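Local structure of chitinase (Jonesia denitrificans, 5AA7) at residues A[1-6]-A[73-78]; A[5-10]-A[66-71]; A[12-17]-A[25-30]; A[78-83]-A[95-100]; A[85-90]-A[118-123]. The protein probably hydrolyses internal beta-1,4 linkages of chitin as a multidomain enzyme, of which this chain is the copper-binding lytic polysaccharide monooxygenase (AA10) domain. All blocks are in the same frame, centred on the assembly; numbering follows the deposited sequence. Where two conformers were deposited one is given.

Contact 1. Residues A[1-6]-A[73-78]; sequences HGWVTD and KLTAPH. With CU1 (copper (I) ion), chain C.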
# COMPACT_ATOMS: atom_id res chain seq x y z
N HIS A 1 -9.18 -4.05 -6.67
CA HIS A 1 -9.47 -3.53 -5.35
C HIS A 1 -8.80 -4.43 -4.33
O HIS A 1 -8.91 -5.67 -4.39
CB HIS A 1 -10.99 -3.44 -5.08
CG HIS A 1 -11.65 -2.23 -5.68
ND1 HIS A 1 -11.68 -1.99 -7.03
CD2 HIS A 1 -12.30 -1.19 -5.11
CE1 HIS A 1 -12.32 -0.86 -7.28
NE2 HIS A 1 -12.71 -0.36 -6.12
N GLY A 2 -8.08 -3.81 -3.41
CA GLY A 2 -7.34 -4.55 -2.41
C GLY A 2 -6.44 -3.60 -1.63
O GLY A 2 -6.24 -2.45 -2.03
N TRP A 3 -5.89 -4.10 -0.53
CA TRP A 3 -5.01 -3.28 0.28
C TRP A 3 -4.03 -4.12 1.07
O TRP A 3 -4.20 -5.34 1.21
CB TRP A 3 -5.81 -2.33 1.20
CG TRP A 3 -6.46 -2.94 2.43
CD1 TRP A 3 -6.04 -2.79 3.72
CD2 TRP A 3 -7.66 -3.73 2.49
NE1 TRP A 3 -6.89 -3.45 4.59
CE2 TRP A 3 -7.89 -4.03 3.86
CE3 TRP A 3 -8.55 -4.22 1.53
CZ2 TRP A 3 -8.98 -4.80 4.28
CZ3 TRP A 3 -9.64 -4.98 1.96
CH2 TRP A 3 -9.84 -5.26 3.32
N VAL A 4 -3.00 -3.47 1.59
CA VAL A 4 -1.96 -4.15 2.35
C VAL A 4 -2.38 -4.23 3.81
O VAL A 4 -2.64 -3.21 4.46
CB VAL A 4 -0.60 -3.43 2.20
CG1 VAL A 4 0.45 -4.09 3.09
CG2 VAL A 4 -0.15 -3.44 0.74
N THR A 5 -2.45 -5.45 4.32
CA THR A 5 -2.92 -5.64 5.69
C THR A 5 -1.80 -5.84 6.72
O THR A 5 -2.02 -5.62 7.91
CB THR A 5 -3.87 -6.84 5.78
OG1 THR A 5 -3.16 -8.03 5.41
CG2 THR A 5 -5.06 -6.64 4.84
N ASP A 6 -0.61 -6.25 6.26
CA ASP A 6 0.50 -6.54 7.16
C ASP A 6 1.82 -6.35 6.43
O ASP A 6 2.05 -6.94 5.38
CB ASP A 6 0.39 -7.95 7.72
CG ASP A 6 1.38 -8.21 8.83
OD1 ASP A 6 1.59 -7.31 9.68
OD2 ASP A 6 1.95 -9.32 8.87
N LYS A 73 -4.64 -8.16 0.96
CA LYS A 73 -5.96 -8.76 0.84
C LYS A 73 -6.61 -8.12 -0.37
O LYS A 73 -6.79 -6.89 -0.41
CB LYS A 73 -6.79 -8.49 2.10
CG LYS A 73 -8.25 -8.94 1.98
CD LYS A 73 -9.01 -8.70 3.28
CE LYS A 73 -10.45 -9.15 3.17
NZ LYS A 73 -11.13 -9.12 4.50
N LEU A 74 -6.97 -8.93 -1.36
CA LEU A 74 -7.60 -8.40 -2.56
C LEU A 74 -9.07 -8.77 -2.59
O LEU A 74 -9.42 -9.95 -2.47
CB LEU A 74 -6.91 -8.93 -3.83
CG LEU A 74 -5.39 -8.86 -3.84
CD1 LEU A 74 -4.87 -9.36 -5.17
CD2 LEU A 74 -4.90 -7.44 -3.61
N THR A 75 -9.93 -7.78 -2.73
CA THR A 75 -11.36 -8.06 -2.88
C THR A 75 -11.73 -8.33 -4.34
O THR A 75 -12.68 -9.06 -4.62
CB THR A 75 -12.24 -6.92 -2.32
OG1 THR A 75 -11.92 -5.69 -2.98
CG2 THR A 75 -12.01 -6.77 -0.82
N ALA A 76 -11.00 -7.72 -5.27
CA ALA A 76 -11.21 -7.98 -6.69
C ALA A 76 -9.84 -8.15 -7.31
O ALA A 76 -9.17 -7.16 -7.58
CB ALA A 76 -11.95 -6.83 -7.35
N PRO A 77 -9.41 -9.40 -7.49
CA PRO A 77 -8.03 -9.69 -7.92
C PRO A 77 -7.83 -9.53 -9.43
O PRO A 77 -7.74 -10.50 -10.18
CB PRO A 77 -7.84 -11.15 -7.51
CG PRO A 77 -9.22 -11.75 -7.66
CD PRO A 77 -10.18 -10.64 -7.25
N HIS A 78 -7.76 -8.28 -9.88
CA HIS A 78 -7.58 -7.99 -11.30
C HIS A 78 -6.31 -8.56 -11.87
O HIS A 78 -5.29 -8.66 -11.18
CB HIS A 78 -7.51 -6.50 -11.51
CG HIS A 78 -8.66 -5.78 -10.92
ND1 HIS A 78 -9.96 -6.06 -11.27
CD2 HIS A 78 -8.71 -4.80 -10.00
CE1 HIS A 78 -10.77 -5.28 -10.58
NE2 HIS A 78 -10.03 -4.50 -9.82
CU CU1 C . -10.65 -3.30 -8.26
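Trp-3 and Lys-73 form an antiparallel hydrogen-bonded pair, Trp-3 N to Lys-73 O and Lys-73 N to Trp-3 O both 2.9 Å, and their strands lead into the histidine brace, the copper site of lytic polysaccharide monooxygenases. Beside them Gly-2 CA lies 3.9 Å from Leu-74 CA; any beta carbon on Gly-2 would collide with Leu-74 CD2 and Lys-73 O, so glycine suits the place. Past the strand, Ala-76 N gives His-1 O a nearly straight bond (177°), tying the N-terminal residue to the loop. The extended Lys-73 chain runs alongside the indole, its CD 3.5 Å from Trp-3 CH2. Trp-3 holds CG between its backbone N and carbonyl carbon (chi1 76°), which brings one ring face over Thr-5 CG2, while Thr-75 CG2 sits at the edge. Replacing this tryptophan with alanine would probably strip the Lys-73 methylenes of their flat neighbour and open a gap beside Thr-5 CG2. His-1, being N-terminal, offers two ligands to copper: its N at 2.3 Å and its ND1 at 2.1 Å. His-78 NE2 completes the brace, 2.1 Å from the copper, and Ala-76 O lies over the centre of the His-78 ring, 3.4 Å above its plane.

Contact 2. Residues A[5-10]-A[66-71]; sequences TDPPSR and STVDLT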
# COMPACT_ATOMS: atom_id res chain seq x y z
N THR A 5 -2.45 -5.45 4.32
CA THR A 5 -2.92 -5.64 5.69
C THR A 5 -1.80 -5.84 6.72
O THR A 5 -2.02 -5.62 7.91
CB THR A 5 -3.87 -6.84 5.78
OG1 THR A 5 -3.16 -8.03 5.41
CG2 THR A 5 -5.06 -6.64 4.84
N ASP A 6 -0.61 -6.25 6.26
CA ASP A 6 0.50 -6.54 7.16
C ASP A 6 1.82 -6.35 6.43
O ASP A 6 2.05 -6.94 5.38
CB ASP A 6 0.39 -7.95 7.72
CG ASP A 6 1.38 -8.21 8.83
OD1 ASP A 6 1.59 -7.31 9.68
OD2 ASP A 6 1.95 -9.32 8.87
N PRO A 7 2.69 -5.46 6.95
CA PRO A 7 2.46 -4.47 8.00
C PRO A 7 1.36 -3.55 7.51
O PRO A 7 1.23 -3.33 6.31
CB PRO A 7 3.79 -3.72 8.08
CG PRO A 7 4.42 -3.90 6.75
CD PRO A 7 4.02 -5.29 6.33
N PRO A 8 0.49 -3.09 8.41
CA PRO A 8 -0.72 -2.43 7.95
C PRO A 8 -0.45 -1.13 7.21
O PRO A 8 0.36 -0.31 7.65
CB PRO A 8 -1.51 -2.17 9.24
CG PRO A 8 -0.51 -2.28 10.34
CD PRO A 8 0.52 -3.27 9.87
N SER A 9 -1.12 -0.97 6.08
CA SER A 9 -1.13 0.28 5.34
C SER A 9 -1.91 1.34 6.10
O SER A 9 -2.65 1.02 7.05
CB SER A 9 -1.79 0.06 3.97
OG SER A 9 -3.11 -0.47 4.09
N ARG A 10 -1.76 2.59 5.68
CA ARG A 10 -2.54 3.68 6.28
C ARG A 10 -4.05 3.39 6.18
O ARG A 10 -4.76 3.55 7.17
CB ARG A 10 -2.19 5.03 5.64
CG ARG A 10 -0.77 5.48 5.97
CD ARG A 10 -0.48 6.88 5.47
NE ARG A 10 0.89 7.26 5.83
CZ ARG A 10 1.47 8.41 5.49
NH1 ARG A 10 0.82 9.31 4.77
NH2 ARG A 10 2.71 8.64 5.89
N SER A 66 14.52 -5.82 8.44
CA SER A 66 14.94 -5.34 7.12
C SER A 66 14.45 -6.26 6.01
O SER A 66 14.38 -5.87 4.84
CB SER A 66 16.46 -5.16 7.05
OG SER A 66 17.13 -6.40 7.18
N THR A 67 14.13 -7.50 6.38
CA THR A 67 13.40 -8.42 5.52
C THR A 67 12.06 -8.70 6.19
O THR A 67 12.00 -9.02 7.39
CB THR A 67 14.18 -9.73 5.31
OG1 THR A 67 15.30 -9.47 4.45
CG2 THR A 67 13.31 -10.81 4.65
N VAL A 68 10.97 -8.55 5.43
CA VAL A 68 9.62 -8.64 5.99
C VAL A 68 8.67 -9.21 4.94
O VAL A 68 8.78 -8.91 3.75
CB VAL A 68 9.13 -7.25 6.47
CG1 VAL A 68 8.99 -6.29 5.30
CG2 VAL A 68 7.81 -7.37 7.24
N ASP A 69 7.75 -10.07 5.37
CA ASP A 69 6.69 -10.57 4.51
C ASP A 69 5.54 -9.58 4.57
O ASP A 69 5.01 -9.27 5.65
CB ASP A 69 6.21 -11.95 4.97
CG ASP A 69 7.17 -13.06 4.59
OD1 ASP A 69 8.21 -12.77 3.96
OD2 ASP A 69 6.89 -14.23 4.92
N LEU A 70 5.17 -9.07 3.40
CA LEU A 70 4.09 -8.11 3.26
C LEU A 70 2.89 -8.80 2.61
O LEU A 70 3.03 -9.45 1.57
CB LEU A 70 4.56 -6.93 2.41
CG LEU A 70 3.58 -5.81 2.12
CD1 LEU A 70 4.34 -4.48 1.96
CD2 LEU A 70 2.75 -6.10 0.87
N THR A 71 1.72 -8.65 3.22
CA THR A 71 0.53 -9.36 2.75
C THR A 71 -0.57 -8.42 2.29
O THR A 71 -0.90 -7.45 2.99
CB THR A 71 -0.03 -10.27 3.85
OG1 THR A 71 0.95 -11.27 4.18
CG2 THR A 71 -1.31 -10.97 3.38
O HOH W 1 2.58 -10.63 6.17
O HOH W 2 4.87 -9.04 8.33
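Thr-71 O receives the backbone N-H of Thr-5 at 2.9 Å, and a longer, weak bond from Asp-6 N reaches the same oxygen at 3.5 Å. Two residues of one strand facing a single residue of the other make a classic beta bulge. In return Thr-71 N donates to Asp-6 O at 2.8 Å, closing the hydrogen-bonded pair at the end of strand 2-6. Asp-6 O is used twice, for Leu-70 CA approaches it at 3.2 Å in a CA-H...O contact. Water adds a second layer on the face that carries Asp-6 and Thr-71: one molecule donates to Asp-69 O at 2.8 Å and accepts from Thr-71 OG1. It and a second water also reach Asp-6 OD2, but this aspartate has two conformers, so that link is tentative. The threonine hydroxyl suits this wet face, and it also bonds to Thr-107 OG1 on strand 105-110; the Asp-69 carboxylate is likewise turned to that strand, where Thr-109 OG1 meets OD1. Inward from the bulge the contact becomes apolar. A cis peptide bond precedes Pro-7, whose rigid ring ends the strand and turns the chain towards Ser-9, the N-cap of helix 10-15. Leu-70 keeps CG anti to its own backbone N (chi1 179°), which sets it close to the proline, while its side chain also packs on Met-137 and Leu-110 of the core. On the Pro-7 ring it is CD that makes the touch, 4.3 Å from Leu-70 CG and 4.4 Å from Val-68 CG2.

Contact 3. Residues A[12-17]-A[25-30]; sequences ALCASG and QISYEP
Ala-12 begins the contact loosely, its N 4.5 Å from Pro-30 CB, while its methyl points away from the loop and packs against Trp-3. Two residues further along the helix, Cys-14 faces the loop 25-30. Its SG lies anti to the carbonyl carbon (chi1 -69°), where it joins Cys-23 in a disulfide and passes 4.1 Å from Ile-26 CG2; the Ile-26 side chain continues inward to Val-33 and Phe-49. The Cys-14 CB also lies near Ser-27 OG, although that serine was modelled in two conformers and its hydroxyl position is uncertain. Ala-15 makes the closest approach of the backbones. Its CA stands 3.4 Å from Ser-27 O in a CA-H...O contact, and its CB touches Pro-30 CG at 3.6 Å, the methyl resting on the CG corner of the pyrrolidine ring; the small alanine side chain suits this close approach. Gly-17 closes the helix with a Schellman motif, its N bonded to Cys-14 O at 3.1 Å; the positive phi favours glycine. In the opposing loop, Tyr-28 N bonds back to Gln-25 O, a single turn with helical backbone angles, not a regular helix. The chemistry is of small apolar groups plus a covalent link: the disulfide ties helix 10-15 to the chain just before this loop, and close packing holds the loop against the helix, with Pro-30 also touching Trp-3 of strand 2-6.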
# COMPACT_ATOMS: atom_id res chain seq x y z
N ALA A 12 -5.47 0.44 5.94
CA ALA A 12 -5.74 -0.67 6.87
C ALA A 12 -5.95 -0.17 8.30
O ALA A 12 -6.86 -0.64 8.99
CB ALA A 12 -4.63 -1.69 6.85
N LEU A 13 -5.09 0.75 8.73
CA LEU A 13 -5.16 1.29 10.09
C LEU A 13 -6.44 2.09 10.30
O LEU A 13 -7.04 2.03 11.38
CB LEU A 13 -3.92 2.13 10.40
CG LEU A 13 -2.62 1.32 10.47
CD1 LEU A 13 -1.43 2.26 10.42
CD2 LEU A 13 -2.57 0.46 11.74
N CYS A 14 -6.87 2.81 9.27
CA CYS A 14 -8.16 3.51 9.31
C CYS A 14 -9.31 2.51 9.45
O CYS A 14 -10.18 2.67 10.31
CB CYS A 14 -8.35 4.35 8.05
SG CYS A 14 -7.24 5.79 7.94
N ALA A 15 -9.30 1.49 8.61
CA ALA A 15 -10.37 0.48 8.63
C ALA A 15 -10.42 -0.33 9.92
O ALA A 15 -11.49 -0.77 10.32
CB ALA A 15 -10.24 -0.44 7.41
N SER A 16 -9.28 -0.53 10.58
CA SER A 16 -9.20 -1.29 11.82
C SER A 16 -9.53 -0.45 13.05
O SER A 16 -9.54 -0.95 14.17
CB SER A 16 -7.80 -1.88 12.00
OG SER A 16 -7.55 -2.89 11.06
N GLY A 17 -9.73 0.85 12.83
CA GLY A 17 -9.95 1.78 13.93
C GLY A 17 -8.72 2.00 14.79
O GLY A 17 -8.83 2.37 15.96
N GLN A 25 -14.19 8.51 4.66
CA GLN A 25 -14.69 7.49 3.76
C GLN A 25 -13.80 6.25 3.66
O GLN A 25 -14.28 5.12 3.60
CB GLN A 25 -14.89 8.10 2.36
CG GLN A 25 -15.57 7.18 1.36
CD GLN A 25 -15.69 7.81 -0.02
OE1 GLN A 25 -15.76 9.03 -0.16
NE2 GLN A 25 -15.69 6.97 -1.05
N ILE A 26 -12.49 6.48 3.63
CA ILE A 26 -11.54 5.39 3.44
C ILE A 26 -11.68 4.28 4.48
O ILE A 26 -11.47 3.11 4.19
CB ILE A 26 -10.06 5.90 3.38
CG1 ILE A 26 -9.10 4.77 2.99
CG2 ILE A 26 -9.67 6.54 4.69
CD1 ILE A 26 -9.42 4.15 1.65
N SER A 27 -12.09 4.63 5.70
CA SER A 27 -12.22 3.64 6.76
C SER A 27 -13.26 2.58 6.44
O SER A 27 -13.23 1.48 6.99
CB SER A 27 -12.57 4.32 8.09
OG SER A 27 -11.58 5.27 8.42
N TYR A 28 -14.18 2.92 5.54
CA TYR A 28 -15.26 2.01 5.15
C TYR A 28 -14.95 1.19 3.91
O TYR A 28 -15.68 0.25 3.60
CB TYR A 28 -16.57 2.78 4.97
CG TYR A 28 -16.99 3.46 6.25
CD1 TYR A 28 -17.65 2.75 7.24
CD2 TYR A 28 -16.69 4.80 6.48
CE1 TYR A 28 -18.02 3.36 8.42
CE2 TYR A 28 -17.06 5.42 7.66
CZ TYR A 28 -17.72 4.69 8.63
OH TYR A 28 -18.10 5.29 9.81
N GLU A 29 -13.87 1.54 3.21
CA GLU A 29 -13.50 0.84 1.98
C GLU A 29 -11.99 0.95 1.71
O GLU A 29 -11.58 1.56 0.72
CB GLU A 29 -14.32 1.34 0.78
CG GLU A 29 -14.35 2.85 0.60
CD GLU A 29 -15.12 3.27 -0.64
OE1 GLU A 29 -14.96 2.63 -1.70
OE2 GLU A 29 -15.90 4.25 -0.54
N PRO A 30 -11.17 0.33 2.58
CA PRO A 30 -9.72 0.45 2.42
C PRO A 30 -9.22 -0.11 1.09
O PRO A 30 -8.13 0.28 0.66
CB PRO A 30 -9.17 -0.38 3.59
CG PRO A 30 -10.29 -1.38 3.90
CD PRO A 30 -11.53 -0.55 3.71

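Contact 4. Residues A[78-83]-A[95-100]; sequences HNTSTW and FDQKGQ. With CU1 (copper (I) ion), chain C.
Trp-83 and Gln-97 meet nearly at right angles, the indole and amide planes 87° apart. The carboxamide stands at the indole edge, and NE1 of Trp-83 donates to OE1 of Gln-97 at 2.9 Å, the oxygen tilted slightly out of the ring plane. Gln-97 reaches there by a bend in its chain (chi2 76°), a length and flexibility suited to satisfying a buried indole N-H. Thr-80 fills the corner between them: its CG2 lies over one face of the Trp-83 ring, 3.4 Å above the plane, and its CB is 3.7 Å from Gln-97 CB. The hydroxyl of Thr-80 turns back and donates to His-78 O at 2.8 Å, while Trp-124, whose ring stacks on Trp-83, uses the same hydroxyl. On the same sheet face Phe-95 sets its CB 4.1 Å from Trp-83 CD1, and its ring stacks on His-108. Asn-79 bonds the turn through its amide, ND2 to Gly-99 O at 2.9 Å and 166°, with the oxygen in the amide plane. Asp-96 OD1 accepts from Lys-98 N at 2.9 Å, an Asx turn overlapping the start of the type I' turn 97-100, where positive phi favours Gly-99. The strands pair at Trp-83/Phe-95 (hydrogen-bonded) and Thr-82/Asp-96 (non-hydrogen-bonded). This is the open end of the beta hairpin 80-87/90-96, which in this monooxygenase domain begins just after His-78, a ligand of the copper histidine brace.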
# COMPACT_ATOMS: atom_id res chain seq x y z
N HIS A 78 -7.76 -8.28 -9.88
CA HIS A 78 -7.58 -7.99 -11.30
C HIS A 78 -6.31 -8.56 -11.87
O HIS A 78 -5.29 -8.66 -11.18
CB HIS A 78 -7.51 -6.50 -11.51
CG HIS A 78 -8.66 -5.78 -10.92
ND1 HIS A 78 -9.96 -6.06 -11.27
CD2 HIS A 78 -8.71 -4.80 -10.00
CE1 HIS A 78 -10.77 -5.28 -10.58
NE2 HIS A 78 -10.03 -4.50 -9.82
N ASN A 79 -6.36 -8.91 -13.15
CA ASN A 79 -5.13 -9.24 -13.86
C ASN A 79 -4.13 -8.11 -13.66
O ASN A 79 -4.47 -6.93 -13.71
CB ASN A 79 -5.41 -9.47 -15.34
CG ASN A 79 -6.22 -10.73 -15.57
OD1 ASN A 79 -7.43 -10.74 -15.38
ND2 ASN A 79 -5.54 -11.81 -15.96
N THR A 80 -2.88 -8.50 -13.41
CA THR A 80 -1.89 -7.59 -12.86
C THR A 80 -0.64 -7.61 -13.73
O THR A 80 -0.22 -8.68 -14.20
CB THR A 80 -1.51 -8.05 -11.44
OG1 THR A 80 -2.68 -7.98 -10.61
CG2 THR A 80 -0.41 -7.19 -10.84
N SER A 81 -0.05 -6.44 -13.94
CA SER A 81 1.26 -6.37 -14.56
C SER A 81 2.33 -6.53 -13.48
O SER A 81 2.86 -7.63 -13.28
CB SER A 81 1.42 -5.07 -15.35
OG SER A 81 1.10 -3.94 -14.54
N THR A 82 2.60 -5.46 -12.74
CA THR A 82 3.60 -5.52 -11.68
C THR A 82 3.09 -4.97 -10.36
O THR A 82 2.17 -4.14 -10.33
CB THR A 82 4.87 -4.72 -12.03
OG1 THR A 82 4.50 -3.39 -12.43
CG2 THR A 82 5.65 -5.40 -13.14
N TRP A 83 3.72 -5.44 -9.29
CA TRP A 83 3.63 -4.82 -7.97
C TRP A 83 4.94 -4.09 -7.74
O TRP A 83 6.01 -4.70 -7.74
CB TRP A 83 3.46 -5.90 -6.90
CG TRP A 83 2.35 -6.87 -7.19
CD1 TRP A 83 2.42 -7.97 -7.99
CD2 TRP A 83 1.02 -6.82 -6.68
NE1 TRP A 83 1.21 -8.61 -8.03
CE2 TRP A 83 0.32 -7.93 -7.23
CE3 TRP A 83 0.33 -5.96 -5.82
CZ2 TRP A 83 -1.02 -8.19 -6.94
CZ3 TRP A 83 -0.99 -6.22 -5.53
CH2 TRP A 83 -1.66 -7.32 -6.09
N PHE A 95 7.70 -6.90 -8.45
CA PHE A 95 7.25 -8.29 -8.63
C PHE A 95 6.39 -8.35 -9.88
O PHE A 95 5.41 -7.61 -10.01
CB PHE A 95 6.44 -8.77 -7.43
CG PHE A 95 7.25 -8.94 -6.17
CD1 PHE A 95 7.61 -7.83 -5.41
CD2 PHE A 95 7.64 -10.20 -5.74
CE1 PHE A 95 8.35 -7.98 -4.25
CE2 PHE A 95 8.37 -10.35 -4.57
CZ PHE A 95 8.73 -9.24 -3.83
N ASP A 96 6.75 -9.24 -10.81
CA ASP A 96 6.06 -9.38 -12.09
C ASP A 96 4.97 -10.46 -12.01
O ASP A 96 5.26 -11.63 -11.73
CB ASP A 96 7.11 -9.74 -13.15
CG ASP A 96 6.57 -9.73 -14.57
OD1 ASP A 96 5.38 -9.38 -14.79
OD2 ASP A 96 7.36 -10.06 -15.48
N GLN A 97 3.72 -10.07 -12.23
CA GLN A 97 2.63 -11.04 -12.25
C GLN A 97 2.32 -11.55 -13.66
O GLN A 97 1.46 -12.42 -13.85
CB GLN A 97 1.37 -10.44 -11.63
CG GLN A 97 0.40 -11.48 -11.07
CD GLN A 97 0.85 -12.07 -9.75
OE1 GLN A 97 1.35 -11.35 -8.88
NE2 GLN A 97 0.67 -13.37 -9.58
N LYS A 98 3.02 -11.00 -14.65
CA LYS A 98 2.95 -11.48 -16.04
C LYS A 98 1.54 -11.44 -16.62
O LYS A 98 1.16 -12.30 -17.42
CB LYS A 98 3.58 -12.87 -16.15
CG LYS A 98 5.01 -12.91 -15.63
CD LYS A 98 5.82 -14.07 -16.19
CE LYS A 98 7.30 -13.85 -15.93
NZ LYS A 98 8.16 -14.85 -16.63
N GLY A 99 0.76 -10.44 -16.22
CA GLY A 99 -0.58 -10.26 -16.75
C GLY A 99 -1.60 -11.22 -16.17
O GLY A 99 -2.74 -11.25 -16.62
N GLN A 100 -1.20 -12.00 -15.16
CA GLN A 100 -2.07 -13.00 -14.56
C GLN A 100 -2.89 -12.45 -13.40
O GLN A 100 -2.62 -11.38 -12.87
CB GLN A 100 -1.25 -14.19 -14.06
CG GLN A 100 -0.47 -14.91 -15.15
CD GLN A 100 0.45 -15.98 -14.60
OE1 GLN A 100 0.39 -16.34 -13.42
NE2 GLN A 100 1.34 -16.49 -15.45
CU CU1 C . -10.65 -3.30 -8.26

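Contact 5. Residues A[85-90]-A[118-123]; sequences YFVDGQ and HTILAR
Phe-86 and Leu-121 share the backbone bonds at the middle of this antiparallel pair, Phe-86 N to Leu-121 O being short (2.7 Å) and nearly straight (173°); two residues on, Asp-88 N donates to Thr-119 O. The carboxylate of Asp-88 grips the other strand with both oxygens. OD1 takes Thr-119 N at 3.0 Å nearly along its C-O axis, and OD2 takes ND1 of His-118 at 2.6 Å through its syn lone pair, close to the imidazole plane. The opposite ring nitrogen, NE2, bonds to Thr-115 O, so the ring is held at both ends. A phenylalanine in place of His-118 would probably leave Asp-88 OD2 without its partner and the carboxylate freer to turn. The edge of Phe-86 stands over the Arg-123 guanidinium, CZ 3.6 Å above its plane and the planes 75° apart, while Glu-84 pairs with the arginine's charge. Apolar packing covers the other face: Tyr-85 CE1 lies 3.5 Å from Ala-122 CB, the small methyl admitting the ring, whose hydroxyl bonds to His-108. Gly-89 fits the type I' turn 87-90 because a beta carbon would press on the preceding carbonyl. The whole is antiparallel sheet in the core beta-sandwich of the monooxygenase domain.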
# COMPACT_ATOMS: atom_id res chain seq x y z
N TYR A 85 7.25 -1.70 -5.28
CA TYR A 85 7.44 -1.24 -3.91
C TYR A 85 8.50 -0.17 -3.86
O TYR A 85 9.63 -0.39 -4.31
CB TYR A 85 7.81 -2.42 -3.01
CG TYR A 85 6.70 -3.44 -2.90
CD1 TYR A 85 5.70 -3.30 -1.94
CD2 TYR A 85 6.63 -4.52 -3.76
CE1 TYR A 85 4.68 -4.22 -1.84
CE2 TYR A 85 5.60 -5.45 -3.68
CZ TYR A 85 4.63 -5.28 -2.70
OH TYR A 85 3.61 -6.18 -2.59
N PHE A 86 8.11 1.00 -3.35
CA PHE A 86 8.99 2.15 -3.22
C PHE A 86 9.33 2.34 -1.74
O PHE A 86 8.50 2.06 -0.87
CB PHE A 86 8.29 3.43 -3.71
CG PHE A 86 7.91 3.41 -5.17
CD1 PHE A 86 6.79 2.72 -5.61
CD2 PHE A 86 8.69 4.09 -6.10
CE1 PHE A 86 6.45 2.69 -6.96
CE2 PHE A 86 8.35 4.07 -7.44
CZ PHE A 86 7.23 3.38 -7.87
N VAL A 87 10.53 2.83 -1.46
CA VAL A 87 10.88 3.23 -0.10
C VAL A 87 11.18 4.72 -0.16
O VAL A 87 12.07 5.15 -0.89
CB VAL A 87 12.09 2.45 0.43
CG1 VAL A 87 12.55 3.01 1.78
CG2 VAL A 87 11.76 0.97 0.52
N ASP A 88 10.39 5.51 0.58
CA ASP A 88 10.49 6.97 0.57
C ASP A 88 10.48 7.53 -0.85
O ASP A 88 11.21 8.46 -1.16
CB ASP A 88 11.73 7.44 1.32
CG ASP A 88 11.82 6.84 2.72
OD1 ASP A 88 10.77 6.71 3.38
OD2 ASP A 88 12.95 6.49 3.14
N GLY A 89 9.67 6.94 -1.72
CA GLY A 89 9.48 7.48 -3.05
C GLY A 89 10.37 6.92 -4.14
O GLY A 89 10.18 7.24 -5.31
N GLN A 90 11.35 6.10 -3.77
CA GLN A 90 12.26 5.51 -4.75
C GLN A 90 12.01 4.02 -4.91
O GLN A 90 11.88 3.28 -3.92
CB GLN A 90 13.72 5.75 -4.38
CG GLN A 90 14.23 7.16 -4.74
CD GLN A 90 13.61 8.23 -3.86
OE1 GLN A 90 13.74 8.20 -2.64
NE2 GLN A 90 12.92 9.16 -4.49
N HIS A 118 10.72 4.80 7.83
CA HIS A 118 10.50 4.94 6.39
C HIS A 118 9.04 4.74 6.03
O HIS A 118 8.27 4.19 6.83
CB HIS A 118 11.36 3.93 5.62
CG HIS A 118 12.81 4.09 5.88
ND1 HIS A 118 13.56 5.07 5.26
CD2 HIS A 118 13.64 3.48 6.76
CE1 HIS A 118 14.80 5.02 5.72
NE2 HIS A 118 14.87 4.07 6.63
N THR A 119 8.68 5.17 4.83
CA THR A 119 7.34 4.90 4.31
C THR A 119 7.47 4.11 3.02
O THR A 119 8.09 4.57 2.05
CB THR A 119 6.54 6.20 4.10
OG1 THR A 119 6.40 6.87 5.37
CG2 THR A 119 5.14 5.91 3.55
N ILE A 120 6.92 2.91 3.03
CA ILE A 120 6.88 2.07 1.84
C ILE A 120 5.60 2.39 1.07
O ILE A 120 4.52 2.46 1.65
CB ILE A 120 6.87 0.58 2.22
CG1 ILE A 120 8.13 0.21 3.01
CG2 ILE A 120 6.72 -0.29 0.96
CD1 ILE A 120 8.04 -1.16 3.69
N LEU A 121 5.73 2.62 -0.23
CA LEU A 121 4.56 2.73 -1.11
C LEU A 121 4.50 1.47 -1.95
O LEU A 121 5.45 1.13 -2.67
CB LEU A 121 4.66 3.95 -2.03
CG LEU A 121 3.56 4.00 -3.10
CD1 LEU A 121 2.19 4.22 -2.44
CD2 LEU A 121 3.85 5.07 -4.15
N ALA A 122 3.38 0.75 -1.84
CA ALA A 122 3.09 -0.39 -2.70
C ALA A 122 2.13 0.10 -3.77
O ALA A 122 1.05 0.62 -3.46
CB ALA A 122 2.48 -1.52 -1.91
N ARG A 123 2.55 -0.03 -5.02
CA ARG A 123 1.75 0.40 -6.15
C ARG A 123 1.40 -0.84 -6.97
O ARG A 123 2.29 -1.49 -7.55
CB ARG A 123 2.54 1.41 -6.98
CG ARG A 123 1.78 2.05 -8.12
CD ARG A 123 2.55 3.25 -8.67
NE ARG A 123 3.65 2.86 -9.54
CZ ARG A 123 4.42 3.73 -10.19
NH1 ARG A 123 4.23 5.04 -10.03
NH2 ARG A 123 5.38 3.29 -11.00
O HOH W 3 7.53 5.37 -0.73

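Overall arrangement
Contacts 1 and 2 share strands 2-6 and 68-74 of the three-stranded sheet, their centres about 13 Å apart, with contact 1 at the copper end. Contact 3, on helix 10-15 and the loop after it, is nested inside both along the chain. Contacts 4 and 5 come later, cross along the chain, and use strand 80-87 of the other sheet, their centres about 18 Å apart. Contacts 1 and 4 meet at His-78. The two sheets face each other through Leu-70 and Tyr-85 of contacts 2 and 5, whereas the centres of contacts 3 and 4 lie about 25 Å apart, on opposite sides of the chain's centre. The sandwich thus carries the copper site where the N-terminus and the 73-78 loop converge.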